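Long-range contacts in protein URE2 (Lodderomyces elongisporus NRRL YB-4239, PDB 4EXJ), which is of unknown function but belongs to the glutathione S-transferase superfamily and is named for the regulator Ure2, so it probably binds glutathione: residues L6-T11 with I53-V58; G14-V19 with T66-I71; T108-Q113 with S137-V142; F145-L150 with P193-W198. All blocks are in the same frame, centred on the assembly; numbering follows the deposited sequence. Where two conformers were deposited one is given.

Contacts 1 and 2 lie side by side in the thioredoxin-like N-terminal domain, their centres about 7 Å apart and their segments alternating along the chain. They are tied directly: Thr8 OG1 is 2.6 Å from Gly14 O, a probable hydrogen bond, and Pro55 packs against Pro17. A sulfate about 4 Å from the Thr11 side chain may mark a pocket beside contact 1. Contacts 3 and 4 belong to the helical C-terminal domain and share helix 129-149; their centres are about 14 Å apart, and Phe110 CD2 reaches Met146 SD at 4.2 Å. The centres of contacts 2 and 3 are about 18 Å apart. Contacts 2, 3 and 4 all touch the second subunit.

Contact 1 (L6-T11 with I53-V58); sequences LYTGPT and IVPTLV
Val58 meets the Tyr7 ring at its edge, with CG2 in the ring plane and 3.7 Å from Tyr7 CE2. Thr56 O lies near the same plane, also at the edge, 3.9 Å from Tyr7 CD2. Beyond the two segments the ring meets those of His31 and Trp44, both inclined to it, and Leu48 of helix 43-48. With CG anti to its own carbonyl carbon (chi1 -65°), Tyr7 carries its ring back against the run of strand 4-8, toward Val58.

Tyr7 and Thr56 form an antiparallel hydrogen-bonded pair: Tyr7 N donates to Thr56 O at 2.7 Å and Thr56 N to Tyr7 O at 2.8 Å. Leu6 and Leu57, the neighbouring non-hydrogen-bonded pair, put their side chains on the other face of the sheet, where Leu57 CD1 sits 4.0 Å from Leu6 CB. Leu6 CD1 runs beside Pro55, 4.0 Å from its CB and pointing the same way.

The peptide before Pro55 is cis, which turns the chain just ahead of strand 56-58. Here Pro55 CB comes 3.5 Å from Thr8 OG1, whose hydrogen bond goes to Gly14 O. Val54 reaches back over the end of strand 4-8, CG2 packing 3.9 Å from Thr11 OG1, itself bonded to Gly14 N.

A cis-proline at the start of this strand is the signature of the thioredoxin fold. In glutathione S-transferases the backbone of the residue before it pairs with glutathione; Val54 probably presents its backbone likewise, while its side chain helps bury Gly9 N, which has no partner in the model.

Contact 2 (G14-V19 with T66-I71); sequences GRKPLV and TESNNI
Lys16 NZ is gripped by three side-chain oxygens, the one across this contact being Asn69 OD1 at 2.7 Å. The ammonium approaches the oxygen obliquely, 35° out of the carbonyl plane. Asn13 OD1, just ahead of helix 15-23, and Gln106 OE1 of helix 93-120 are the other two acceptors. To get there the lysine chain bends about CG-CD (chi3 -139°), carrying CE and NZ to the amide; CD itself passes 3.1 Å from Asn69 OD1. Asn69 ND2 in turn donates to Leu103 O and Gln106 OE1, so both ends of this amide are used and its flip is settled.

Ser68 lies between the two helices. Its OG lies anti to its own backbone N (chi1 -165°), directed at helix 15-23, where it rests 3.5 Å from Lys16 CB and 3.4 Å from Pro17 CD; its hydrogen bond goes to Asn13 O. One turn further on, Ile71 crosses the proline ring, and its CG2 presses to 3.5 Å from Pro17 CB, tighter than usual for two carbons.

All five touching residues are buried, so the lysine charge sits inside the protein with neutral oxygens round it. Three acceptors on three different elements probably offset the cost of burying it, and through Lys16 and Asn69 they join helix 15-23 and helix 68-79 of the thioredoxin-like domain to helix 93-120 of the helical domain.

Contact 3 (T108-Q113 with S137-V142); sequences TQFQSQ and SSFEKV
Val142 and Phe110 carry the apolar half of this contact. Both valine methyls close on one ring atom, Phe110 CD2, CG1 at 3.8 Å and CG2 at 3.9 Å, while CG2 also packs against Gln109 O. Phe110, CG anti to its backbone N (chi1 -166°), sends its ring across Val142 at about a right angle and on to Phe139. There the two rings make an edge-to-face stack, the edge of Phe139 toward the face of Phe110, centroids 6.0 Å apart and planes at 74°.

Ser138 carries the polar half, and two waters do the bridging. One donates to Gln109 O and to Ser138 O, at 2.9 Å each. The second donates to Gln113 OE1 at 2.6 Å and hydrogen-bonds to Ser138 OG as well; Tyr134 OH also bonds that amide oxygen, and Tyr134 O the serine hydroxyl. Gln113 NE2 turns to Ser112 OG of the second subunit.

Helices 93-120 and 129-149 run antiparallel here, as the first two long helices of the all-helical C-terminal domain do in glutathione S-transferases, where they border the dimer interface.

Contact 4 (F145-L150 with P193-W198); sequences FMETKL and PNVEKW
Glu147 starts its approach at CB, which rests 4.0 Å from Val195 CG2. CG leaves anti to the backbone N, passing the Asn194 amide nitrogen, ND2, and the chain then bends (chi2 78°), folding the acid toward the start of helix 193-203. CD lies against Asn194 N and CB. At the tip each oxygen takes one first-turn amide on its syn side, both somewhat out of the carboxylate plane: OE1 accepts Val195 N at 3.0 Å, and OE2 accepts Asn194 N, likewise 3.0 Å away. OE2 also lies 3.2 Å from Pro193 CD. The amide of Asn194 stacks on the carboxylate, the two planes only 9° apart, and its ND2 donates almost straight to Glu147 O at 3.1 Å. One residue thus receives three hydrogen bonds, and the amino end of the helix would be expected to favour a charged carboxylate.

Apolar packing continues to either side of Glu147 in sequence. The Met146 side chain crosses Val195 at about a right angle, CB meeting Val195 CG2 at 3.7 Å, while CE bends back toward Val195 CG1 and Trp198 CZ3. Leu150 presses CD1 against Trp198 CB, 3.5 Å away, and Leu150 CD2 reaches Trp198 CD1.

Residues 145-149 of helix 129-149 and residues 193-198 of helix 193-203 cross at 76°. Helix 163-179 lies against both, through Phe168 on Met146 and Trp198, and Asp165 takes the indole N-H. Leu188 of helix 188-191 packs on Val195, and Pro50 of the second subunit touches Thr148 and Lys149.

Contact 1 (L6-T11 with I53-V58)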
loop_
_atom_site.group_PDB
_atom_site.type_symbol
_atom_site.label_atom_id
_atom_site.label_comp_id
_atom_site.label_asym_id
_atom_site.label_seq_id
_atom_site.Cartn_x
_atom_site.Cartn_y
_atom_site.Cartn_z
ATOM N N LEU B 6 -17.329 10.890 6.941
ATOM C CA LEU B 6 -15.947 10.459 7.114
ATOM C C LEU B 6 -15.636 10.280 8.593
ATOM O O LEU B 6 -15.599 11.250 9.361
ATOM C CB LEU B 6 -14.995 11.480 6.492
ATOM C CG LEU B 6 -13.502 11.165 6.676
ATOM C CD1 LEU B 6 -13.083 9.982 5.815
ATOM C CD2 LEU B 6 -12.733 12.401 6.260
ATOM N N TYR B 7 -15.446 9.037 9.000
ATOM C CA TYR B 7 -15.005 8.731 10.357
ATOM C C TYR B 7 -13.484 8.730 10.320
ATOM O O TYR B 7 -12.868 7.978 9.561
ATOM C CB TYR B 7 -15.505 7.377 10.826
ATOM C CG TYR B 7 -17.013 7.310 10.955
ATOM C CD1 TYR B 7 -17.635 7.770 12.109
ATOM C CD2 TYR B 7 -17.800 6.810 9.931
ATOM C CE1 TYR B 7 -19.004 7.728 12.251
ATOM C CE2 TYR B 7 -19.194 6.760 10.063
ATOM C CZ TYR B 7 -19.778 7.224 11.232
ATOM O OH TYR B 7 -21.145 7.191 11.397
ATOM N N THR B 8 -12.873 9.593 11.110
ATOM C CA THR B 8 -11.422 9.686 11.038
ATOM C C THR B 8 -10.803 10.178 12.337
ATOM O O THR B 8 -11.509 10.450 13.308
ATOM C CB THR B 8 -10.996 10.560 9.831
ATOM O OG1 THR B 8 -9.579 10.430 9.612
ATOM C CG2 THR B 8 -11.359 12.016 10.034
ATOM N N GLY B 9 -9.479 10.278 12.343
ATOM C CA GLY B 9 -8.735 10.720 13.518
ATOM C C GLY B 9 -7.628 11.625 13.032
ATOM O O GLY B 9 -7.325 11.636 11.856
ATOM N N PRO B 10 -7.025 12.397 13.936
ATOM C CA PRO B 10 -5.958 13.321 13.542
ATOM C C PRO B 10 -4.616 12.610 13.390
ATOM O O PRO B 10 -3.675 12.833 14.165
ATOM C CB PRO B 10 -5.933 14.315 14.714
ATOM C CG PRO B 10 -6.341 13.461 15.897
ATOM C CD PRO B 10 -7.414 12.559 15.350
ATOM N N THR B 11 -4.518 11.754 12.379
ATOM C CA THR B 11 -3.323 10.937 12.205
ATOM C C THR B 11 -2.780 10.981 10.773
ATOM O O THR B 11 -3.369 11.609 9.872
ATOM C CB THR B 11 -3.615 9.488 12.533
ATOM O OG1 THR B 11 -4.561 9.001 11.575
ATOM C CG2 THR B 11 -4.205 9.359 13.955
ATOM N N ILE B 53 -9.142 0.461 11.973
ATOM C CA ILE B 53 -8.304 1.620 11.804
ATOM C C ILE B 53 -9.114 2.736 11.182
ATOM O O ILE B 53 -10.157 2.501 10.662
ATOM C CB ILE B 53 -7.120 1.331 10.863
ATOM C CG1 ILE B 53 -7.628 0.866 9.507
ATOM C CG2 ILE B 53 -6.220 0.330 11.451
ATOM C CD1 ILE B 53 -6.563 0.681 8.465
ATOM N N VAL B 54 -8.622 3.953 11.302
ATOM C CA VAL B 54 -9.210 5.090 10.639
ATOM C C VAL B 54 -8.434 5.306 9.379
ATOM O O VAL B 54 -7.317 4.903 9.305
ATOM C CB VAL B 54 -9.130 6.374 11.472
ATOM C CG1 VAL B 54 -9.926 6.261 12.686
ATOM C CG2 VAL B 54 -7.697 6.773 11.751
ATOM N N PRO B 55 -9.011 5.953 8.396
ATOM C CA PRO B 55 -10.378 6.430 8.395
ATOM C C PRO B 55 -11.328 5.512 7.661
ATOM O O PRO B 55 -10.911 4.624 7.027
ATOM C CB PRO B 55 -10.265 7.704 7.599
ATOM C CG PRO B 55 -9.174 7.453 6.653
ATOM C CD PRO B 55 -8.265 6.473 7.249
ATOM N N THR B 56 -12.613 5.788 7.781
ATOM C CA THR B 56 -13.633 5.122 6.978
ATOM C C THR B 56 -14.562 6.185 6.428
ATOM O O THR B 56 -15.066 7.018 7.175
ATOM C CB THR B 56 -14.488 4.182 7.837
ATOM O OG1 THR B 56 -13.657 3.217 8.454
ATOM C CG2 THR B 56 -15.507 3.449 6.953
ATOM N N LEU B 57 -14.821 6.149 5.128
ATOM C CA LEU B 57 -15.859 6.970 4.547
ATOM C C LEU B 57 -17.102 6.125 4.314
ATOM O O LEU B 57 -17.040 5.146 3.583
ATOM C CB LEU B 57 -15.391 7.505 3.204
ATOM C CG LEU B 57 -16.382 8.421 2.505
ATOM C CD1 LEU B 57 -16.612 9.701 3.313
ATOM C CD2 LEU B 57 -15.846 8.749 1.124
ATOM N N VAL B 58 -18.227 6.498 4.918
ATOM C CA VAL B 58 -19.483 5.833 4.583
ATOM C C VAL B 58 -20.132 6.673 3.480
ATOM O O VAL B 58 -20.358 7.862 3.663
ATOM C CB VAL B 58 -20.408 5.705 5.805
ATOM C CG1 VAL B 58 -21.750 5.090 5.388
ATOM C CG2 VAL B 58 -19.744 4.859 6.890
#

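Contact 2 (G14-V19 with T66-I71)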
loop_
_atom_site.group_PDB
_atom_site.type_symbol
_atom_site.label_atom_id
_atom_site.label_comp_id
_atom_site.label_asym_id
_atom_site.label_seq_id
_atom_site.Cartn_x
_atom_site.Cartn_y
_atom_site.Cartn_z
ATOM N N GLY B 14 -5.527 9.390 8.904
ATOM C CA GLY B 14 -6.821 10.022 9.076
ATOM C C GLY B 14 -6.984 11.333 8.327
ATOM O O GLY B 14 -8.070 11.669 7.865
ATOM N N ARG B 15 -5.894 12.096 8.231
ATOM C CA ARG B 15 -5.973 13.465 7.753
ATOM C C ARG B 15 -6.038 13.559 6.237
ATOM O O ARG B 15 -6.445 14.568 5.716
ATOM C CB ARG B 15 -4.798 14.289 8.311
ATOM C CG ARG B 15 -5.008 14.704 9.764
ATOM C CD ARG B 15 -3.631 14.924 10.421
ATOM N NE ARG B 15 -3.718 15.594 11.716
ATOM C CZ ARG B 15 -2.645 15.804 12.471
ATOM N NH1 ARG B 15 -1.464 15.365 12.048
ATOM N NH2 ARG B 15 -2.755 16.441 13.641
ATOM N N LYS B 16 -5.657 12.496 5.537
ATOM C CA LYS B 16 -5.580 12.589 4.085
ATOM C C LYS B 16 -6.924 12.894 3.407
ATOM O O LYS B 16 -7.049 13.887 2.686
ATOM C CB LYS B 16 -4.967 11.328 3.517
ATOM C CG LYS B 16 -3.484 11.199 3.798
ATOM C CD LYS B 16 -2.920 10.005 3.058
ATOM C CE LYS B 16 -1.971 9.252 3.893
ATOM N NZ LYS B 16 -1.822 7.801 3.548
ATOM N N PRO B 17 -7.936 12.036 3.614
ATOM C CA PRO B 17 -9.223 12.310 2.964
ATOM C C PRO B 17 -9.924 13.524 3.571
ATOM O O PRO B 17 -10.709 14.190 2.907
ATOM C CB PRO B 17 -10.026 10.999 3.177
ATOM C CG PRO B 17 -9.367 10.317 4.334
ATOM C CD PRO B 17 -7.921 10.762 4.359
ATOM N N LEU B 18 -9.576 13.861 4.794
ATOM C CA LEU B 18 -10.082 15.042 5.412
ATOM C C LEU B 18 -9.631 16.296 4.692
ATOM O O LEU B 18 -10.416 17.124 4.340
ATOM C CB LEU B 18 -9.557 15.079 6.832
ATOM C CG LEU B 18 -9.916 16.239 7.734
ATOM C CD1 LEU B 18 -11.371 16.215 7.969
ATOM C CD2 LEU B 18 -9.193 16.075 9.058
ATOM N N VAL B 19 -8.350 16.380 4.418
ATOM C CA VAL B 19 -7.837 17.486 3.615
ATOM C C VAL B 19 -8.518 17.561 2.235
ATOM O O VAL B 19 -8.962 18.631 1.819
ATOM C CB VAL B 19 -6.304 17.400 3.434
ATOM C CG1 VAL B 19 -5.799 18.375 2.365
ATOM C CG2 VAL B 19 -5.601 17.636 4.788
ATOM N N THR B 66 -12.874 1.998 2.663
ATOM C CA THR B 66 -11.775 2.010 3.640
ATOM C C THR B 66 -10.436 2.151 2.925
ATOM O O THR B 66 -10.387 2.124 1.688
ATOM C CB THR B 66 -11.732 0.747 4.507
ATOM O OG1 THR B 66 -11.407 -0.395 3.697
ATOM C CG2 THR B 66 -13.084 0.526 5.234
ATOM N N GLU B 67 -9.376 2.288 3.734
ATOM C CA GLU B 67 -7.961 2.481 3.300
ATOM C C GLU B 67 -7.745 3.929 2.824
ATOM O O GLU B 67 -8.288 4.361 1.817
ATOM C CB GLU B 67 -7.503 1.435 2.256
ATOM C CG GLU B 67 -7.677 -0.024 2.684
ATOM C CD GLU B 67 -6.856 -0.399 3.911
ATOM O OE1 GLU B 67 -5.697 0.047 4.018
ATOM O OE2 GLU B 67 -7.373 -1.148 4.763
ATOM N N SER B 68 -6.960 4.686 3.591
ATOM C CA SER B 68 -6.858 6.107 3.386
ATOM C C SER B 68 -6.587 6.508 1.930
ATOM O O SER B 68 -7.250 7.402 1.409
ATOM C CB SER B 68 -5.766 6.665 4.304
ATOM O OG SER B 68 -5.882 8.062 4.370
ATOM N N ASN B 69 -5.580 5.904 1.296
ATOM C CA ASN B 69 -5.225 6.354 -0.059
ATOM C C ASN B 69 -6.258 5.909 -1.095
ATOM O O ASN B 69 -6.462 6.565 -2.114
ATOM C CB ASN B 69 -3.795 5.948 -0.439
ATOM C CG ASN B 69 -2.780 6.762 0.310
ATOM O OD1 ASN B 69 -3.152 7.555 1.170
ATOM N ND2 ASN B 69 -1.502 6.599 -0.011
ATOM N N ASN B 70 -6.949 4.816 -0.796
ATOM C CA ASN B 70 -8.126 4.434 -1.580
ATOM C C ASN B 70 -9.301 5.423 -1.426
ATOM O O ASN B 70 -10.010 5.734 -2.371
ATOM C CB ASN B 70 -8.573 3.037 -1.144
ATOM C CG ASN B 70 -9.786 2.581 -1.898
ATOM O OD1 ASN B 70 -9.782 2.550 -3.128
ATOM N ND2 ASN B 70 -10.846 2.265 -1.173
ATOM N N ILE B 71 -9.524 5.902 -0.212
ATOM C CA ILE B 71 -10.549 6.899 0.005
ATOM C C ILE B 71 -10.186 8.176 -0.756
ATOM O O ILE B 71 -11.055 8.816 -1.321
ATOM C CB ILE B 71 -10.754 7.148 1.501
ATOM C CG1 ILE B 71 -11.259 5.851 2.149
ATOM C CG2 ILE B 71 -11.706 8.336 1.723
ATOM C CD1 ILE B 71 -11.167 5.860 3.712
#

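Contact 3 (T108-Q113 with S137-V142)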
loop_
_atom_site.group_PDB
_atom_site.type_symbol
_atom_site.label_atom_id
_atom_site.label_comp_id
_atom_site.label_asym_id
_atom_site.label_seq_id
_atom_site.Cartn_x
_atom_site.Cartn_y
_atom_site.Cartn_z
ATOM N N THR B 108 2.566 2.176 1.402
ATOM C CA THR B 108 3.391 1.023 1.805
ATOM C C THR B 108 4.755 1.446 2.305
ATOM O O THR B 108 5.224 0.986 3.339
ATOM C CB THR B 108 3.543 0.009 0.652
ATOM O OG1 THR B 108 4.117 0.638 -0.493
ATOM C CG2 THR B 108 2.173 -0.540 0.222
ATOM N N GLN B 109 5.404 2.318 1.560
ATOM C CA GLN B 109 6.783 2.653 1.881
ATOM C C GLN B 109 6.939 3.852 2.811
ATOM O O GLN B 109 7.985 3.984 3.466
ATOM C CB GLN B 109 7.587 2.904 0.604
ATOM C CG GLN B 109 7.548 1.762 -0.390
ATOM C CD GLN B 109 7.827 0.415 0.248
ATOM O OE1 GLN B 109 8.883 0.204 0.863
ATOM N NE2 GLN B 109 6.885 -0.515 0.096
ATOM N N PHE B 110 5.981 4.775 2.821
ATOM C CA PHE B 110 6.061 5.870 3.793
ATOM C C PHE B 110 5.264 5.529 5.033
ATOM O O PHE B 110 5.849 5.252 6.071
ATOM C CB PHE B 110 5.663 7.243 3.205
ATOM C CG PHE B 110 6.053 8.417 4.080
ATOM C CD1 PHE B 110 5.419 8.645 5.306
ATOM C CD2 PHE B 110 7.053 9.283 3.670
ATOM C CE1 PHE B 110 5.791 9.734 6.117
ATOM C CE2 PHE B 110 7.435 10.373 4.469
ATOM C CZ PHE B 110 6.802 10.593 5.693
ATOM N N GLN B 111 3.938 5.507 4.927
ATOM C CA GLN B 111 3.143 5.378 6.140
ATOM C C GLN B 111 3.389 4.027 6.834
ATOM O O GLN B 111 3.700 3.982 8.040
ATOM C CB GLN B 111 1.662 5.569 5.826
ATOM C CG GLN B 111 0.758 5.416 7.075
ATOM C CD GLN B 111 0.957 6.486 8.156
ATOM O OE1 GLN B 111 1.022 6.157 9.354
ATOM N NE2 GLN B 111 1.018 7.756 7.756
ATOM N N SER B 112 3.246 2.934 6.088
ATOM C CA SER B 112 3.288 1.598 6.711
ATOM C C SER B 112 4.666 1.236 7.268
ATOM O O SER B 112 4.753 0.650 8.349
ATOM C CB SER B 112 2.839 0.535 5.713
ATOM O OG SER B 112 1.423 0.534 5.645
ATOM N N GLN B 113 5.713 1.498 6.508
ATOM C CA GLN B 113 7.090 1.194 6.890
ATOM C C GLN B 113 7.727 2.081 7.933
ATOM O O GLN B 113 8.730 1.737 8.452
ATOM C CB GLN B 113 8.020 1.174 5.685
ATOM C CG GLN B 113 7.924 -0.034 4.814
ATOM C CD GLN B 113 8.519 -1.243 5.441
ATOM O OE1 GLN B 113 9.706 -1.316 5.626
ATOM N NE2 GLN B 113 7.689 -2.178 5.809
ATOM N N SER B 137 16.222 3.650 8.773
ATOM C CA SER B 137 16.680 3.229 7.447
ATOM C C SER B 137 15.537 3.309 6.439
ATOM O O SER B 137 15.748 3.633 5.267
ATOM C CB SER B 137 17.239 1.807 7.486
ATOM O OG SER B 137 18.286 1.694 8.434
ATOM N N SER B 138 14.321 3.003 6.899
ATOM C CA SER B 138 13.154 3.112 6.004
ATOM C C SER B 138 12.896 4.563 5.595
ATOM O O SER B 138 12.514 4.838 4.457
ATOM C CB SER B 138 11.898 2.505 6.638
ATOM O OG SER B 138 12.044 1.106 6.761
ATOM N N PHE B 139 13.091 5.504 6.519
ATOM C CA PHE B 139 12.921 6.913 6.183
ATOM C C PHE B 139 14.012 7.337 5.201
ATOM O O PHE B 139 13.768 8.080 4.274
ATOM C CB PHE B 139 13.084 7.789 7.428
ATOM C CG PHE B 139 11.815 7.989 8.215
ATOM C CD1 PHE B 139 10.663 8.465 7.600
ATOM C CD2 PHE B 139 11.796 7.774 9.585
ATOM C CE1 PHE B 139 9.498 8.680 8.313
ATOM C CE2 PHE B 139 10.611 7.970 10.329
ATOM C CZ PHE B 139 9.469 8.420 9.697
ATOM N N GLU B 140 15.228 6.890 5.458
ATOM C CA GLU B 140 16.336 7.211 4.565
ATOM C C GLU B 140 16.024 6.795 3.123
ATOM O O GLU B 140 16.276 7.556 2.168
ATOM C CB GLU B 140 17.601 6.523 5.059
ATOM C CG GLU B 140 18.116 7.150 6.349
ATOM C CD GLU B 140 18.664 8.555 6.119
ATOM O OE1 GLU B 140 18.747 8.980 4.944
ATOM O OE2 GLU B 140 19.016 9.234 7.108
ATOM N N LYS B 141 15.477 5.590 2.973
ATOM C CA LYS B 141 15.104 5.081 1.649
ATOM C C LYS B 141 13.985 5.882 1.016
ATOM O O LYS B 141 14.034 6.186 -0.182
ATOM C CB LYS B 141 14.641 3.623 1.725
ATOM C CG LYS B 141 15.780 2.617 1.793
ATOM C CD LYS B 141 15.261 1.198 2.009
ATOM C CE LYS B 141 16.408 0.239 2.343
ATOM N NZ LYS B 141 15.929 -1.075 2.869
ATOM N N VAL B 142 12.938 6.162 1.797
ATOM C CA VAL B 142 11.802 6.887 1.249
ATOM C C VAL B 142 12.201 8.304 0.817
ATOM O O VAL B 142 11.765 8.779 -0.221
ATOM C CB VAL B 142 10.542 6.839 2.202
ATOM C CG1 VAL B 142 10.593 7.877 3.281
ATOM C CG2 VAL B 142 9.243 6.981 1.402
HETATM O O HOH W 1 10.663 2.951 3.326
HETATM O O HOH W 2 11.318 0.086 4.130
#

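Contact 4 (F145-L150 with P193-W198)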
loop_
_atom_site.group_PDB
_atom_site.type_symbol
_atom_site.label_atom_id
_atom_site.label_comp_id
_atom_site.label_asym_id
_atom_site.label_seq_id
_atom_site.Cartn_x
_atom_site.Cartn_y
_atom_site.Cartn_z
ATOM N N PHE B 145 14.173 8.314 -2.437
ATOM C CA PHE B 145 13.247 8.112 -3.536
ATOM C C PHE B 145 12.505 9.400 -3.869
ATOM O O PHE B 145 12.369 9.775 -5.034
ATOM C CB PHE B 145 12.232 7.032 -3.162
ATOM C CG PHE B 145 11.146 6.859 -4.175
ATOM C CD1 PHE B 145 11.376 6.111 -5.314
ATOM C CD2 PHE B 145 9.909 7.446 -3.997
ATOM C CE1 PHE B 145 10.373 5.944 -6.257
ATOM C CE2 PHE B 145 8.914 7.306 -4.933
ATOM C CZ PHE B 145 9.141 6.539 -6.063
ATOM N N MET B 146 12.000 10.087 -2.838
ATOM C CA MET B 146 11.219 11.285 -3.060
ATOM C C MET B 146 12.104 12.370 -3.670
ATOM O O MET B 146 11.663 13.130 -4.532
ATOM C CB MET B 146 10.574 11.777 -1.757
ATOM C CG MET B 146 9.505 10.804 -1.236
ATOM S SD MET B 146 9.005 11.209 0.469
ATOM C CE MET B 146 8.101 12.713 0.264
ATOM N N GLU B 147 13.346 12.404 -3.219
ATOM C CA GLU B 147 14.273 13.424 -3.686
ATOM C C GLU B 147 14.489 13.259 -5.183
ATOM O O GLU B 147 14.486 14.244 -5.932
ATOM C CB GLU B 147 15.581 13.304 -2.916
ATOM C CG GLU B 147 16.625 14.340 -3.330
ATOM C CD GLU B 147 16.358 15.707 -2.719
ATOM O OE1 GLU B 147 15.385 15.856 -1.960
ATOM O OE2 GLU B 147 17.124 16.653 -2.984
ATOM N N THR B 148 14.648 12.012 -5.603
ATOM C CA THR B 148 14.832 11.657 -7.014
ATOM C C THR B 148 13.582 11.974 -7.824
ATOM O O THR B 148 13.661 12.599 -8.886
ATOM C CB THR B 148 15.223 10.153 -7.185
ATOM O OG1 THR B 148 16.528 9.915 -6.629
ATOM C CG2 THR B 148 15.244 9.769 -8.681
ATOM N N LYS B 149 12.417 11.555 -7.323
ATOM C CA LYS B 149 11.153 11.789 -8.015
ATOM C C LYS B 149 10.871 13.263 -8.222
ATOM O O LYS B 149 10.266 13.650 -9.223
ATOM C CB LYS B 149 9.960 11.165 -7.272
ATOM C CG LYS B 149 9.988 9.660 -7.204
ATOM C CD LYS B 149 10.131 9.046 -8.596
ATOM C CE LYS B 149 8.820 9.066 -9.348
ATOM N NZ LYS B 149 8.895 8.200 -10.576
ATOM N N LEU B 150 11.289 14.080 -7.263
ATOM C CA LEU B 150 10.958 15.493 -7.262
ATOM C C LEU B 150 11.996 16.311 -8.045
ATOM O O LEU B 150 11.821 17.505 -8.239
ATOM C CB LEU B 150 10.821 16.005 -5.825
ATOM C CG LEU B 150 9.501 15.566 -5.174
ATOM C CD1 LEU B 150 9.496 15.900 -3.670
ATOM C CD2 LEU B 150 8.293 16.174 -5.881
ATOM N N PRO B 193 17.037 18.429 -0.197
ATOM C CA PRO B 193 16.529 19.773 -0.482
ATOM C C PRO B 193 15.312 19.812 -1.399
ATOM O O PRO B 193 14.459 20.674 -1.230
ATOM C CB PRO B 193 17.734 20.476 -1.149
ATOM C CG PRO B 193 18.643 19.366 -1.572
ATOM C CD PRO B 193 18.463 18.290 -0.546
ATOM N N ASN B 194 15.220 18.887 -2.350
ATOM C CA ASN B 194 14.039 18.830 -3.197
ATOM C C ASN B 194 12.788 18.500 -2.380
ATOM O O ASN B 194 11.723 19.074 -2.623
ATOM C CB ASN B 194 14.174 17.787 -4.301
ATOM C CG ASN B 194 15.285 18.097 -5.288
ATOM O OD1 ASN B 194 15.772 19.221 -5.369
ATOM N ND2 ASN B 194 15.678 17.087 -6.057
ATOM N N VAL B 195 12.918 17.548 -1.451
ATOM C CA VAL B 195 11.760 17.175 -0.637
ATOM C C VAL B 195 11.381 18.319 0.284
ATOM O O VAL B 195 10.208 18.607 0.475
ATOM C CB VAL B 195 12.000 15.888 0.158
ATOM C CG1 VAL B 195 10.699 15.490 0.921
ATOM C CG2 VAL B 195 12.491 14.778 -0.790
ATOM N N GLU B 196 12.372 19.002 0.852
ATOM C CA GLU B 196 12.050 20.149 1.697
ATOM C C GLU B 196 11.304 21.239 0.930
ATOM O O GLU B 196 10.310 21.784 1.414
ATOM C CB GLU B 196 13.313 20.730 2.327
ATOM C CG GLU B 196 13.026 22.003 3.141
ATOM C CD GLU B 196 12.370 21.731 4.495
ATOM O OE1 GLU B 196 12.312 20.554 4.930
ATOM O OE2 GLU B 196 11.938 22.712 5.145
ATOM N N LYS B 197 11.794 21.560 -0.260
ATOM C CA LYS B 197 11.215 22.629 -1.053
ATOM C C LYS B 197 9.786 22.254 -1.432
ATOM O O LYS B 197 8.866 23.052 -1.346
ATOM C CB LYS B 197 12.046 22.839 -2.313
ATOM C CG LYS B 197 11.626 24.032 -3.139
ATOM C CD LYS B 197 12.780 24.516 -4.019
ATOM C CE LYS B 197 13.244 23.426 -4.976
ATOM N NZ LYS B 197 12.187 23.070 -5.974
ATOM N N TRP B 198 9.615 21.005 -1.836
ATOM C CA TRP B 198 8.302 20.514 -2.164
ATOM C C TRP B 198 7.367 20.527 -0.936
ATOM O O TRP B 198 6.207 20.906 -1.045
ATOM C CB TRP B 198 8.381 19.092 -2.747
ATOM C CG TRP B 198 7.039 18.420 -2.619
ATOM C CD1 TRP B 198 6.002 18.497 -3.501
ATOM C CD2 TRP B 198 6.568 17.615 -1.513
ATOM N NE1 TRP B 198 4.909 17.798 -3.014
ATOM C CE2 TRP B 198 5.238 17.243 -1.805
ATOM C CE3 TRP B 198 7.141 17.182 -0.317
ATOM C CZ2 TRP B 198 4.459 16.450 -0.940
ATOM C CZ3 TRP B 198 6.365 16.375 0.556
ATOM C CH2 TRP B 198 5.040 16.030 0.231
HETATM O O HOH W 3 12.444 19.858 -7.106
#